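Local coordinates for protein glycoside hydrolase (Streptococcus pneumoniae serotype 4, PDB 6ORH) that probably hydrolyses alpha-L-fucosidic linkages as a family 29 glycoside hydrolase, helping to degrade host-derived carbohydrate antigens, at residues 62-67 / 116-121; 141-146 / 181-186; 355-360 / 437-442; 393-398 / 430-435. The protein carries 2 engineered substitutions. All coordinates share one frame; numbering follows the deposited sequence.

Contact 1 (62-67 / 116-121); sequences VLKETG and FDMDMG
Lys-64 meets Phe-116 and Asp-117 in a helix-to-loop contact of the alpha-L-fucosidase domain, a member of the TIM-barrel clan. Helix 56-65 here packs against the turn that leads from helix 105-116 into strand 119-124. That turn is a Schellman motif, with Asp-117 at positive phi. The lysine chain carries most of the contact. In the conformer described, its CG is anti to the backbone N (chi1 -175°) and the chain bends at chi2 (72°). The aliphatic part then passes obliquely by the Phe-116 ring, with Lys-64 CG 3.8 Å from Phe-116 CD2. The ammonium ends at two carbonyls of the turn. Both bonds are weak: Lys-64 NZ to Phe-116 O is 2.8 Å, and Lys-64 NZ to Asp-117 O is 3.1 Å. A water accepts a third bond from Lys-64 NZ. A second lysine conformer leaves this grip doubtful. The side chain of Asp-117 bonds Asn-161 through OD1. On the inner side the bent Met-118 chain brings its methyl CE to 3.8 Å from Leu-63 CB. Val-60 of helix 56-65 touches both Phe-116 and Met-118, and Ala-113 of helix 105-116 also packs on Met-118. Beyond the turn, Asp-119 and Gly-121 pair with strand 70-74, while helix 306-322 packs on Val-62 and Thr-66.

Contact 2 (141-146 / 181-186); sequences DYNAYY and VNYEFE. With EDO (1,2-ethanediol), chain F.
The carboxamide of Asn-143 stands between helix 139-154 and the chain entering helix 185-196, and the Glu-184 carboxylate stacks on it. The two planes are 28° apart, and Glu-184 OE2 lies 3.5 Å from Asn-143 CB. Each end of the amide grips backbone of the facing segment. Asn-143 ND2 gives a nearly straight bond to Asn-182 O (3.0 Å), which lies in the amide plane. Asn-143 OD1 accepts from Glu-184 N at 2.8 Å, but this N-H comes from above the C=O plane. Asn-143 CG is anti to its own carbonyl carbon (chi1 -82°), and chi2 of -73° turns the amide to serve both partners. ND2 also bonds Glu-139 O, one turn earlier in the helix. A water joins Glu-184 OE1 to Asn-143 O, the latter bond weak.

Next to the amide, the rings of Tyr-142 and Tyr-183 meet obliquely, with Tyr-142 CE2 4.0 Å from Tyr-183 CE1. Val-181 CG1 touches the Tyr-142 ring at CD2, 4.2 Å away. Tyr-134 links the pair further: its hydroxyl bonds Tyr-183 OH, and its ring meets Tyr-142 edge-to-face. Glu-184 is the N-cap residue of helix 185-196 and the centre of an inverse gamma turn. The contact thus joins one helix of the TIM-barrel family domain to the N-terminal approach of another, with the side chain of Tyr-183 about 10 Å from a bound fucose and a bound galactose.

Contact 3 (355-360 / 437-442); sequences SWASDA and QALPLL
Trp-356 and Leu-442 lie side by side on one face of a short antiparallel strand pair, pointing the same way. Trp-356 CE3 is 3.9 Å from Leu-442 CB. The indole CG is anti to the backbone N (chi1 162°), which brings the six-membered ring alongside Leu-442, with Leu-442 N at its edge, and on toward Pro-440. There Trp-356 CH2 comes to 4.3 Å from Pro-440 CG. On the other face, Ala-357 CB packs on Leu-441 CG at 3.8 Å and on Leu-439 CD1 at 3.9 Å. Between the faces runs the backbone ladder. Trp-356 and Leu-442 form the hydrogen-bonded pair: Trp-356 N to Leu-442 O is 2.8 Å and nearly straight, and Leu-442 N to Trp-356 O is 2.9 Å. The ladder frays at Ser-358, whose N reaches Pro-440 O only by a weak bond of 3.3 Å. Beyond it, Ser-358 OG accepts from Ala-360 N in an ST turn. Trp-356 NE1 bonds Pro-336 O. Trp-356 also packs on Ile-364 and Leu-366 of the facing sheet. Ser-355 O bonds His-346, a calcium ligand in a structure of this protein, as is Thr-443 close by. Here edge strand 356-357 pairs with strand 441-448 in an F5/8 type C beta-sandwich, beside a calcium site empty in this chain.

Contact 4 (393-398 / 430-435); sequences AFHVQV and RVVITE
Ala-393 O takes two backbone N-H groups of strand 430-435. Thr-434 N donates at 3.0 Å and Glu-435 N at 3.3 Å, both from the same face of the carbonyl plane. Two residues thus face one, which makes a classic beta bulge. Ala-393 N returns a bond to Glu-435 O, and Thr-434 OG1 sits 3.3 Å from Ala-393 CB.

Past the bulge the strands pair in regular antiparallel register, at 156° to each other. His-395 with Val-432 and Gln-397 with Arg-430 are the hydrogen-bonded pairs. Phe-394 with Ile-433 and Val-396 with Val-431 are the non-hydrogen-bonded ones. These strands are neighbours in one sheet of the F5/8 type C beta-sandwich. Phe-394, Val-396 and Val-431 turn inward onto strand 378-382 of the other sheet.

The opposite face carries the polar groups. His-395 has CG between its backbone N and carbonyl carbon (chi1 62°), and this lays the imidazole alongside Val-432. Val-432 CB makes a CH-pi contact over one ring face, 3.8 Å from the centroid. Thr-434 CG2 comes to the ring edge, 3.6 Å from His-395 CE1. A water in the ring plane joins His-395 ND1 to Thr-434 OG1, which also bonds Glu-237 of the second subunit.

Further along, the Gln-397 amide and Arg-430 guanidinium are nearly coplanar, 19° apart. A second water bridges them, 2.5 Å from Gln-397 OE1 and 2.6 Å from Arg-430 NH1. Arg-430 also forms salt bridges with Glu-367 and with Glu-176 of the second subunit, and a cation-pi contact with Trp-404, part of a glycan pocket.

Contacts 1 and 2 belong to the fucosidase domain, contacts 3 and 4 to the F5/8 type C domain. Contact 3 is the buried one; the other three are partly buried. Contacts 1 and 2 join helices to loops, and in both a side chain binds backbone: a lysine in contact 1, an asparagine in contact 2. They do not touch, and their centres are 31 Å apart. Contacts 3 and 4 are strand pairs held mainly by backbone bonds. They come from the two facing sheets and meet at Ile-433, whose CD1 lies 3.7 Å from Pro-440 CB. Contact 4 also reaches the second subunit, which touches none of the others.

Contact 1 (62-67 / 116-121)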
loop_
_atom_site.group_PDB
_atom_site.type_symbol
_atom_site.label_atom_id
_atom_site.label_comp_id
_atom_site.label_asym_id
_atom_site.label_seq_id
_atom_site.Cartn_x
_atom_site.Cartn_y
_atom_site.Cartn_z
ATOM N N VAL A 62 5.178 -31.285 7.564
ATOM C CA VAL A 62 5.701 -30.267 6.665
ATOM C C VAL A 62 5.308 -28.888 7.191
ATOM O O VAL A 62 6.136 -27.981 7.244
ATOM C CB VAL A 62 5.268 -30.487 5.207
ATOM C CG1 VAL A 62 5.502 -29.238 4.361
ATOM C CG2 VAL A 62 6.066 -31.653 4.612
ATOM N N LEU A 63 4.052 -28.744 7.623
ATOM C CA LEU A 63 3.666 -27.439 8.171
ATOM C C LEU A 63 4.478 -27.073 9.419
ATOM O O LEU A 63 4.871 -25.921 9.581
ATOM C CB LEU A 63 2.157 -27.433 8.448
ATOM C CG LEU A 63 1.274 -27.544 7.210
ATOM C CD1 LEU A 63 -0.193 -27.724 7.615
ATOM C CD2 LEU A 63 1.468 -26.333 6.298
ATOM N N LYS A 64 4.719 -28.044 10.308
ATOM C CA LYS A 64 5.479 -27.790 11.523
ATOM C C LYS A 64 6.894 -27.366 11.140
ATOM O O LYS A 64 7.414 -26.366 11.649
ATOM C CB LYS A 64 5.553 -29.048 12.393
ATOM C CG LYS A 64 6.220 -28.861 13.750
ATOM C CD LYS A 64 5.376 -28.077 14.743
ATOM C CE LYS A 64 5.996 -28.024 16.124
ATOM N NZ LYS A 64 5.125 -27.380 17.123
ATOM N N GLU A 65 7.500 -28.128 10.221
ATOM C CA GLU A 65 8.892 -27.897 9.851
ATOM C C GLU A 65 9.056 -26.563 9.129
ATOM O O GLU A 65 10.165 -26.019 9.108
ATOM C CB GLU A 65 9.460 -29.031 8.993
ATOM C CG GLU A 65 9.658 -30.324 9.780
ATOM C CD GLU A 65 10.314 -31.395 8.918
ATOM O OE1 GLU A 65 10.790 -31.066 7.786
ATOM O OE2 GLU A 65 10.345 -32.565 9.380
ATOM N N THR A 66 7.971 -26.029 8.538
ATOM C CA THR A 66 8.085 -24.799 7.765
ATOM C C THR A 66 7.504 -23.602 8.517
ATOM O O THR A 66 7.257 -22.575 7.868
ATOM C CB THR A 66 7.514 -24.951 6.351
ATOM O OG1 THR A 66 6.125 -25.307 6.367
ATOM C CG2 THR A 66 8.272 -26.016 5.572
ATOM N N GLY A 67 7.266 -23.761 9.830
ATOM C CA GLY A 67 7.086 -22.637 10.763
ATOM C C GLY A 67 5.628 -22.287 11.109
ATOM O O GLY A 67 5.370 -21.296 11.803
ATOM N N PHE A 116 2.778 -33.346 17.037
ATOM C CA PHE A 116 3.662 -32.250 16.655
ATOM C C PHE A 116 3.398 -30.973 17.458
ATOM O O PHE A 116 4.054 -29.954 17.215
ATOM C CB PHE A 116 3.559 -31.989 15.148
ATOM C CG PHE A 116 4.355 -32.967 14.323
ATOM C CD1 PHE A 116 3.811 -34.186 13.939
ATOM C CD2 PHE A 116 5.654 -32.664 13.934
ATOM C CE1 PHE A 116 4.549 -35.097 13.193
ATOM C CE2 PHE A 116 6.380 -33.558 13.156
ATOM C CZ PHE A 116 5.828 -34.772 12.805
ATOM N N ASP A 117 2.447 -31.022 18.413
ATOM C CA ASP A 117 2.050 -29.823 19.149
ATOM C C ASP A 117 1.726 -28.702 18.159
ATOM O O ASP A 117 2.204 -27.573 18.268
ATOM C CB ASP A 117 3.122 -29.369 20.148
ATOM C CG ASP A 117 2.610 -28.329 21.132
ATOM O OD1 ASP A 117 1.372 -28.258 21.327
ATOM O OD2 ASP A 117 3.450 -27.556 21.664
ATOM N N MET A 118 0.878 -29.046 17.181
ATOM C CA MET A 118 0.351 -28.118 16.189
ATOM C C MET A 118 -1.053 -27.717 16.633
ATOM O O MET A 118 -1.927 -28.570 16.762
ATOM C CB MET A 118 0.245 -28.805 14.823
ATOM C CG MET A 118 -0.419 -27.947 13.754
ATOM S SD MET A 118 0.517 -26.545 13.214
ATOM C CE MET A 118 1.762 -27.339 12.191
ATOM N N ASP A 119 -1.254 -26.429 16.957
ATOM C CA ASP A 119 -2.597 -26.009 17.339
ATOM C C ASP A 119 -3.576 -26.231 16.193
ATOM O O ASP A 119 -3.185 -26.229 15.010
ATOM C CB ASP A 119 -2.617 -24.549 17.783
ATOM C CG ASP A 119 -1.909 -24.339 19.117
ATOM O OD1 ASP A 119 -1.645 -25.304 19.861
ATOM O OD2 ASP A 119 -1.622 -23.190 19.406
ATOM N N MET A 120 -4.855 -26.460 16.557
ATOM C CA MET A 120 -5.899 -26.844 15.607
ATOM C C MET A 120 -6.991 -25.774 15.502
ATOM O O MET A 120 -7.362 -25.139 16.494
ATOM C CB MET A 120 -6.527 -28.189 16.014
ATOM C CG MET A 120 -5.661 -29.416 15.681
ATOM S SD MET A 120 -5.511 -29.683 13.899
ATOM C CE MET A 120 -7.141 -30.274 13.426
ATOM N N GLY A 121 -7.485 -25.564 14.268
ATOM C CA GLY A 121 -8.730 -24.855 14.021
ATOM C C GLY A 121 -9.660 -25.727 13.202
ATOM O O GLY A 121 -9.208 -26.706 12.582
HETATM O O HOH W 1 4.975 -25.807 19.218
#

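Contact 2 (141-146 / 181-186)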
loop_
_atom_site.group_PDB
_atom_site.type_symbol
_atom_site.label_atom_id
_atom_site.label_comp_id
_atom_site.label_asym_id
_atom_site.label_seq_id
_atom_site.Cartn_x
_atom_site.Cartn_y
_atom_site.Cartn_z
ATOM N N ASP A 141 -34.174 -25.971 12.897
ATOM C CA ASP A 141 -33.624 -27.314 12.786
ATOM C C ASP A 141 -32.203 -27.245 12.218
ATOM O O ASP A 141 -31.331 -27.998 12.656
ATOM C CB ASP A 141 -34.512 -28.265 11.973
ATOM C CG ASP A 141 -35.688 -28.837 12.750
ATOM O OD1 ASP A 141 -35.701 -28.727 13.974
ATOM O OD2 ASP A 141 -36.576 -29.442 12.111
ATOM N N TYR A 142 -31.959 -26.331 11.268
ATOM C CA TYR A 142 -30.617 -26.261 10.691
ATOM C C TYR A 142 -29.637 -25.789 11.764
ATOM O O TYR A 142 -28.529 -26.351 11.884
ATOM C CB TYR A 142 -30.495 -25.332 9.468
ATOM C CG TYR A 142 -29.064 -25.292 8.989
ATOM C CD1 TYR A 142 -28.482 -26.386 8.372
ATOM C CD2 TYR A 142 -28.229 -24.221 9.314
ATOM C CE1 TYR A 142 -27.130 -26.419 8.033
ATOM C CE2 TYR A 142 -26.883 -24.223 8.960
ATOM C CZ TYR A 142 -26.323 -25.331 8.345
ATOM O OH TYR A 142 -24.991 -25.353 7.999
ATOM N N ASN A 143 -30.060 -24.768 12.520
ATOM C CA ASN A 143 -29.213 -24.277 13.611
ATOM C C ASN A 143 -28.892 -25.388 14.609
ATOM O O ASN A 143 -27.764 -25.444 15.116
ATOM C CB ASN A 143 -29.834 -23.075 14.314
ATOM C CG ASN A 143 -29.537 -21.819 13.530
ATOM O OD1 ASN A 143 -28.402 -21.346 13.529
ATOM N ND2 ASN A 143 -30.548 -21.271 12.872
ATOM N N ALA A 144 -29.875 -26.250 14.932
ATOM C CA ALA A 144 -29.614 -27.351 15.855
ATOM C C ALA A 144 -28.624 -28.368 15.276
ATOM O O ALA A 144 -27.817 -28.935 16.012
ATOM C CB ALA A 144 -30.920 -28.000 16.293
ATOM N N TYR A 145 -28.678 -28.591 13.958
ATOM C CA TYR A 145 -27.747 -29.464 13.253
ATOM C C TYR A 145 -26.331 -28.892 13.382
ATOM O O TYR A 145 -25.393 -29.605 13.777
ATOM C CB TYR A 145 -28.173 -29.577 11.779
ATOM C CG TYR A 145 -27.181 -30.229 10.847
ATOM C CD1 TYR A 145 -26.838 -31.568 11.001
ATOM C CD2 TYR A 145 -26.530 -29.522 9.838
ATOM C CE1 TYR A 145 -25.940 -32.181 10.152
ATOM C CE2 TYR A 145 -25.630 -30.133 8.971
ATOM C CZ TYR A 145 -25.305 -31.468 9.154
ATOM O OH TYR A 145 -24.410 -32.113 8.349
ATOM N N TYR A 146 -26.205 -27.601 13.060
ATOM C CA TYR A 146 -24.902 -26.928 13.129
ATOM C C TYR A 146 -24.322 -27.026 14.540
ATOM O O TYR A 146 -23.147 -27.394 14.723
ATOM C CB TYR A 146 -25.009 -25.481 12.614
ATOM C CG TYR A 146 -23.665 -24.833 12.374
ATOM C CD1 TYR A 146 -22.984 -24.229 13.429
ATOM C CD2 TYR A 146 -23.103 -24.798 11.114
ATOM C CE1 TYR A 146 -21.743 -23.642 13.228
ATOM C CE2 TYR A 146 -21.861 -24.213 10.890
ATOM C CZ TYR A 146 -21.172 -23.669 11.965
ATOM O OH TYR A 146 -19.955 -23.056 11.775
ATOM N N VAL A 181 -31.128 -18.324 5.379
ATOM C CA VAL A 181 -31.144 -18.836 6.739
ATOM C C VAL A 181 -30.433 -17.833 7.650
ATOM O O VAL A 181 -29.420 -17.257 7.257
ATOM C CB VAL A 181 -30.468 -20.220 6.787
ATOM C CG1 VAL A 181 -30.238 -20.677 8.216
ATOM C CG2 VAL A 181 -31.275 -21.277 6.025
ATOM N N ASN A 182 -30.996 -17.628 8.850
ATOM C CA ASN A 182 -30.382 -16.797 9.875
ATOM C C ASN A 182 -29.818 -17.728 10.948
ATOM O O ASN A 182 -30.436 -18.749 11.277
ATOM C CB ASN A 182 -31.390 -15.837 10.502
ATOM C CG ASN A 182 -31.806 -14.693 9.595
ATOM O OD1 ASN A 182 -31.051 -14.251 8.738
ATOM N ND2 ASN A 182 -32.990 -14.165 9.831
ATOM N N TYR A 183 -28.650 -17.364 11.488
ATOM C CA TYR A 183 -27.916 -18.250 12.382
ATOM C C TYR A 183 -28.050 -17.804 13.841
ATOM O O TYR A 183 -28.062 -16.616 14.138
ATOM C CB TYR A 183 -26.432 -18.255 11.985
ATOM C CG TYR A 183 -26.185 -18.642 10.553
ATOM C CD1 TYR A 183 -26.676 -19.844 10.058
ATOM C CD2 TYR A 183 -25.516 -17.803 9.688
ATOM C CE1 TYR A 183 -26.456 -20.208 8.743
ATOM C CE2 TYR A 183 -25.282 -18.154 8.364
ATOM C CZ TYR A 183 -25.756 -19.368 7.898
ATOM O OH TYR A 183 -25.530 -19.745 6.615
ATOM N N GLU A 184 -28.113 -18.791 14.738
ATOM C CA GLU A 184 -28.203 -18.550 16.167
ATOM C C GLU A 184 -26.791 -18.339 16.718
ATOM O O GLU A 184 -26.328 -19.115 17.549
ATOM C CB GLU A 184 -28.935 -19.697 16.858
ATOM C CG GLU A 184 -30.423 -19.739 16.508
ATOM C CD GLU A 184 -31.130 -20.972 17.048
ATOM O OE1 GLU A 184 -30.702 -21.498 18.103
ATOM O OE2 GLU A 184 -32.104 -21.427 16.397
ATOM N N PHE A 185 -26.148 -17.235 16.303
ATOM C CA PHE A 185 -24.732 -17.024 16.600
ATOM C C PHE A 185 -24.450 -17.067 18.108
ATOM O O PHE A 185 -23.508 -17.728 18.546
ATOM C CB PHE A 185 -24.293 -15.684 16.011
ATOM C CG PHE A 185 -24.062 -15.697 14.526
ATOM C CD1 PHE A 185 -23.035 -16.460 13.986
ATOM C CD2 PHE A 185 -24.797 -14.875 13.675
ATOM C CE1 PHE A 185 -22.778 -16.441 12.619
ATOM C CE2 PHE A 185 -24.530 -14.844 12.311
ATOM C CZ PHE A 185 -23.508 -15.618 11.789
ATOM N N GLU A 186 -25.257 -16.375 18.911
ATOM C CA GLU A 186 -24.972 -16.313 20.344
ATOM C C GLU A 186 -24.988 -17.697 20.990
ATOM O O GLU A 186 -24.156 -18.000 21.845
ATOM C CB GLU A 186 -25.868 -15.295 21.055
ATOM C CG GLU A 186 -25.497 -13.877 20.687
ATOM C CD GLU A 186 -24.054 -13.422 20.921
ATOM O OE1 GLU A 186 -23.359 -13.950 21.851
ATOM O OE2 GLU A 186 -23.616 -12.531 20.173
HETATM C C1 EDO F . -19.042 -12.389 21.263
HETATM O O1 EDO F . -20.265 -11.835 20.807
HETATM C C2 EDO F . -19.232 -13.225 22.468
HETATM O O2 EDO F . -20.541 -13.788 22.614
HETATM O O HOH W 2 -28.202 -23.171 17.483
#

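Contact 3 (355-360 / 437-442)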
loop_
_atom_site.group_PDB
_atom_site.type_symbol
_atom_site.label_atom_id
_atom_site.label_comp_id
_atom_site.label_asym_id
_atom_site.label_seq_id
_atom_site.Cartn_x
_atom_site.Cartn_y
_atom_site.Cartn_z
ATOM N N SER A 355 10.429 -2.458 28.239
ATOM C CA SER A 355 9.800 -1.613 27.228
ATOM C C SER A 355 10.053 -0.128 27.505
ATOM O O SER A 355 10.459 0.249 28.607
ATOM C CB SER A 355 8.331 -1.875 27.169
ATOM O OG SER A 355 7.716 -1.220 28.256
ATOM N N TRP A 356 9.783 0.706 26.487
ATOM C CA TRP A 356 9.964 2.146 26.528
ATOM C C TRP A 356 8.594 2.815 26.409
ATOM O O TRP A 356 7.701 2.252 25.788
ATOM C CB TRP A 356 10.881 2.621 25.386
ATOM C CG TRP A 356 10.787 4.089 25.105
ATOM C CD1 TRP A 356 11.512 5.096 25.684
ATOM C CD2 TRP A 356 9.874 4.742 24.190
ATOM N NE1 TRP A 356 11.131 6.321 25.191
ATOM C CE2 TRP A 356 10.122 6.133 24.270
ATOM C CE3 TRP A 356 8.863 4.290 23.325
ATOM C CZ2 TRP A 356 9.409 7.073 23.518
ATOM C CZ3 TRP A 356 8.170 5.226 22.570
ATOM C CH2 TRP A 356 8.438 6.597 22.649
ATOM N N ALA A 357 8.457 3.979 27.033
ATOM C CA ALA A 357 7.264 4.819 26.964
ATOM C C ALA A 357 7.691 6.259 27.193
ATOM O O ALA A 357 8.753 6.502 27.778
ATOM C CB ALA A 357 6.239 4.387 27.990
ATOM N N SER A 358 6.891 7.213 26.695
ATOM C CA SER A 358 7.120 8.629 26.939
ATOM C C SER A 358 5.797 9.387 26.915
ATOM O O SER A 358 4.970 9.165 26.025
ATOM C CB SER A 358 8.060 9.218 25.936
ATOM O OG SER A 358 8.246 10.602 26.219
ATOM N N ASP A 359 5.627 10.297 27.879
ATOM C CA ASP A 359 4.477 11.188 27.916
ATOM C C ASP A 359 4.862 12.558 27.354
ATOM O O ASP A 359 4.146 13.539 27.559
ATOM C CB ASP A 359 3.915 11.280 29.342
ATOM C CG ASP A 359 4.934 11.812 30.338
ATOM O OD1 ASP A 359 6.110 11.966 29.948
ATOM O OD2 ASP A 359 4.556 12.036 31.506
ATOM N N ALA A 360 5.993 12.640 26.643
ATOM C CA ALA A 360 6.441 13.901 26.065
ATOM C C ALA A 360 5.487 14.339 24.956
ATOM O O ALA A 360 4.781 13.504 24.391
ATOM C CB ALA A 360 7.839 13.777 25.514
ATOM N N GLN A 437 -2.876 7.868 19.927
ATOM C CA GLN A 437 -4.115 8.057 20.680
ATOM C C GLN A 437 -3.870 8.225 22.173
ATOM O O GLN A 437 -4.757 8.731 22.871
ATOM C CB GLN A 437 -5.081 6.896 20.467
ATOM C CG GLN A 437 -5.410 6.669 18.988
ATOM C CD GLN A 437 -6.602 5.745 18.837
ATOM O OE1 GLN A 437 -6.953 4.967 19.722
ATOM N NE2 GLN A 437 -7.292 5.877 17.706
ATOM N N ALA A 438 -2.692 7.778 22.643
ATOM C CA ALA A 438 -2.323 7.865 24.048
ATOM C C ALA A 438 -0.801 7.843 24.113
ATOM O O ALA A 438 -0.146 7.702 23.080
ATOM C CB ALA A 438 -2.904 6.719 24.839
ATOM N N LEU A 439 -0.241 8.016 25.320
ATOM C CA LEU A 439 1.210 8.088 25.361
ATOM C C LEU A 439 1.795 6.806 24.770
ATOM O O LEU A 439 1.340 5.714 25.095
ATOM C CB LEU A 439 1.705 8.394 26.783
ATOM C CG LEU A 439 1.700 7.258 27.799
ATOM C CD1 LEU A 439 2.981 6.440 27.709
ATOM C CD2 LEU A 439 1.540 7.798 29.219
ATOM N N PRO A 440 2.780 6.899 23.844
ATOM C CA PRO A 440 3.248 5.705 23.143
ATOM C C PRO A 440 4.141 4.817 23.999
ATOM O O PRO A 440 4.903 5.341 24.820
ATOM C CB PRO A 440 4.002 6.225 21.916
ATOM C CG PRO A 440 4.326 7.687 22.227
ATOM C CD PRO A 440 3.325 8.141 23.273
ATOM N N LEU A 441 4.003 3.498 23.781
ATOM C CA LEU A 441 4.924 2.478 24.283
ATOM C C LEU A 441 5.462 1.694 23.091
ATOM O O LEU A 441 4.719 1.355 22.155
ATOM C CB LEU A 441 4.209 1.504 25.220
ATOM C CG LEU A 441 3.648 2.100 26.505
ATOM C CD1 LEU A 441 2.159 2.349 26.329
ATOM C CD2 LEU A 441 3.880 1.145 27.673
ATOM N N LEU A 442 6.743 1.318 23.169
ATOM C CA LEU A 442 7.292 0.362 22.220
ATOM C C LEU A 442 8.112 -0.634 23.032
ATOM O O LEU A 442 8.740 -0.227 24.019
ATOM C CB LEU A 442 8.209 1.054 21.208
ATOM C CG LEU A 442 7.567 1.984 20.173
ATOM C CD1 LEU A 442 8.673 2.667 19.387
ATOM C CD2 LEU A 442 6.668 1.180 19.228
#

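Contact 4 (393-398 / 430-435)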
loop_
_atom_site.group_PDB
_atom_site.type_symbol
_atom_site.label_atom_id
_atom_site.label_comp_id
_atom_site.label_asym_id
_atom_site.label_seq_id
_atom_site.Cartn_x
_atom_site.Cartn_y
_atom_site.Cartn_z
ATOM N N ALA A 393 0.682 7.367 13.598
ATOM C CA ALA A 393 1.557 7.812 12.517
ATOM C C ALA A 393 2.994 7.856 13.006
ATOM O O ALA A 393 3.248 8.300 14.127
ATOM C CB ALA A 393 1.176 9.194 12.016
ATOM N N PHE A 394 3.906 7.409 12.146
ATOM C CA PHE A 394 5.325 7.483 12.498
ATOM C C PHE A 394 6.142 7.564 11.210
ATOM O O PHE A 394 5.668 7.213 10.122
ATOM C CB PHE A 394 5.728 6.283 13.376
ATOM C CG PHE A 394 5.778 4.995 12.590
ATOM C CD1 PHE A 394 4.599 4.293 12.341
ATOM C CD2 PHE A 394 6.951 4.563 11.974
ATOM C CE1 PHE A 394 4.605 3.180 11.509
ATOM C CE2 PHE A 394 6.958 3.455 11.141
ATOM C CZ PHE A 394 5.785 2.731 10.942
ATOM N N HIS A 395 7.411 7.997 11.313
ATOM C CA HIS A 395 8.304 7.875 10.178
ATOM C C HIS A 395 9.704 7.529 10.686
ATOM O O HIS A 395 9.982 7.623 11.879
ATOM C CB HIS A 395 8.262 9.113 9.254
ATOM C CG HIS A 395 8.693 10.393 9.891
ATOM N ND1 HIS A 395 7.815 11.179 10.616
ATOM C CD2 HIS A 395 9.889 11.042 9.896
ATOM C CE1 HIS A 395 8.456 12.250 11.063
ATOM N NE2 HIS A 395 9.724 12.183 10.631
ATOM N N VAL A 396 10.557 7.107 9.763
ATOM C CA VAL A 396 11.899 6.656 10.091
ATOM C C VAL A 396 12.861 7.395 9.169
ATOM O O VAL A 396 12.612 7.544 7.974
ATOM C CB VAL A 396 11.995 5.138 9.853
ATOM C CG1 VAL A 396 13.410 4.634 10.131
ATOM C CG2 VAL A 396 11.036 4.403 10.774
ATOM N N GLN A 397 13.990 7.851 9.732
ATOM C CA GLN A 397 14.999 8.489 8.905
ATOM C C GLN A 397 16.360 7.876 9.208
ATOM O O GLN A 397 16.557 7.283 10.267
ATOM C CB GLN A 397 15.107 9.992 9.180
ATOM C CG GLN A 397 13.781 10.693 9.393
ATOM C CD GLN A 397 14.080 12.119 9.759
ATOM O OE1 GLN A 397 14.846 12.386 10.683
ATOM N NE2 GLN A 397 13.523 13.038 8.991
ATOM N N VAL A 398 17.286 8.035 8.261
ATOM C CA VAL A 398 18.648 7.547 8.430
ATOM C C VAL A 398 19.606 8.661 8.019
ATOM O O VAL A 398 19.305 9.417 7.102
ATOM C CB VAL A 398 18.887 6.248 7.645
ATOM C CG1 VAL A 398 18.088 5.089 8.248
ATOM C CG2 VAL A 398 18.555 6.396 6.169
ATOM N N ARG A 430 16.598 7.555 13.087
ATOM C CA ARG A 430 15.604 8.176 13.951
ATOM C C ARG A 430 14.250 7.528 13.689
ATOM O O ARG A 430 13.884 7.310 12.528
ATOM C CB ARG A 430 15.460 9.681 13.698
ATOM C CG ARG A 430 16.614 10.485 14.294
ATOM C CD ARG A 430 16.765 11.878 13.717
ATOM N NE ARG A 430 17.848 12.529 14.471
ATOM C CZ ARG A 430 18.270 13.781 14.270
ATOM N NH1 ARG A 430 17.690 14.561 13.367
ATOM N NH2 ARG A 430 19.263 14.261 15.002
ATOM N N VAL A 431 13.575 7.184 14.789
ATOM C CA VAL A 431 12.177 6.771 14.744
ATOM C C VAL A 431 11.380 7.925 15.339
ATOM O O VAL A 431 11.590 8.331 16.494
ATOM C CB VAL A 431 11.953 5.435 15.483
ATOM C CG1 VAL A 431 10.463 5.077 15.578
ATOM C CG2 VAL A 431 12.680 4.318 14.736
ATOM N N VAL A 432 10.430 8.457 14.546
ATOM C CA VAL A 432 9.691 9.629 14.981
ATOM C C VAL A 432 8.211 9.268 15.029
ATOM O O VAL A 432 7.618 8.989 13.985
ATOM C CB VAL A 432 9.942 10.852 14.080
ATOM C CG1 VAL A 432 9.252 12.099 14.628
ATOM C CG2 VAL A 432 11.432 11.130 13.883
ATOM N N ILE A 433 7.637 9.361 16.233
ATOM C CA ILE A 433 6.209 9.133 16.456
ATOM C C ILE A 433 5.502 10.488 16.361
ATOM O O ILE A 433 5.742 11.365 17.188
ATOM C CB ILE A 433 5.940 8.422 17.797
ATOM C CG1 ILE A 433 6.653 7.060 17.861
ATOM C CG2 ILE A 433 4.434 8.287 18.053
ATOM C CD1 ILE A 433 6.597 6.422 19.221
ATOM N N THR A 434 4.555 10.626 15.416
ATOM C CA THR A 434 3.973 11.931 15.101
ATOM C C THR A 434 2.499 12.026 15.494
ATOM O O THR A 434 1.943 13.122 15.646
ATOM C CB THR A 434 4.222 12.339 13.643
ATOM O OG1 THR A 434 3.515 11.439 12.765
ATOM C CG2 THR A 434 5.698 12.369 13.308
ATOM N N GLU A 435 1.841 10.873 15.631
ATOM C CA GLU A 435 0.457 10.868 16.093
ATOM C C GLU A 435 0.186 9.600 16.904
ATOM O O GLU A 435 0.638 8.522 16.529
ATOM C CB GLU A 435 -0.505 10.946 14.895
ATOM C CG GLU A 435 -1.916 11.215 15.368
ATOM C CD GLU A 435 -2.944 11.246 14.258
ATOM O OE1 GLU A 435 -2.718 12.004 13.293
ATOM O OE2 GLU A 435 -4.013 10.582 14.413
HETATM O O HOH W 3 5.083 10.771 10.502
HETATM O O HOH W 4 15.727 14.495 11.651
#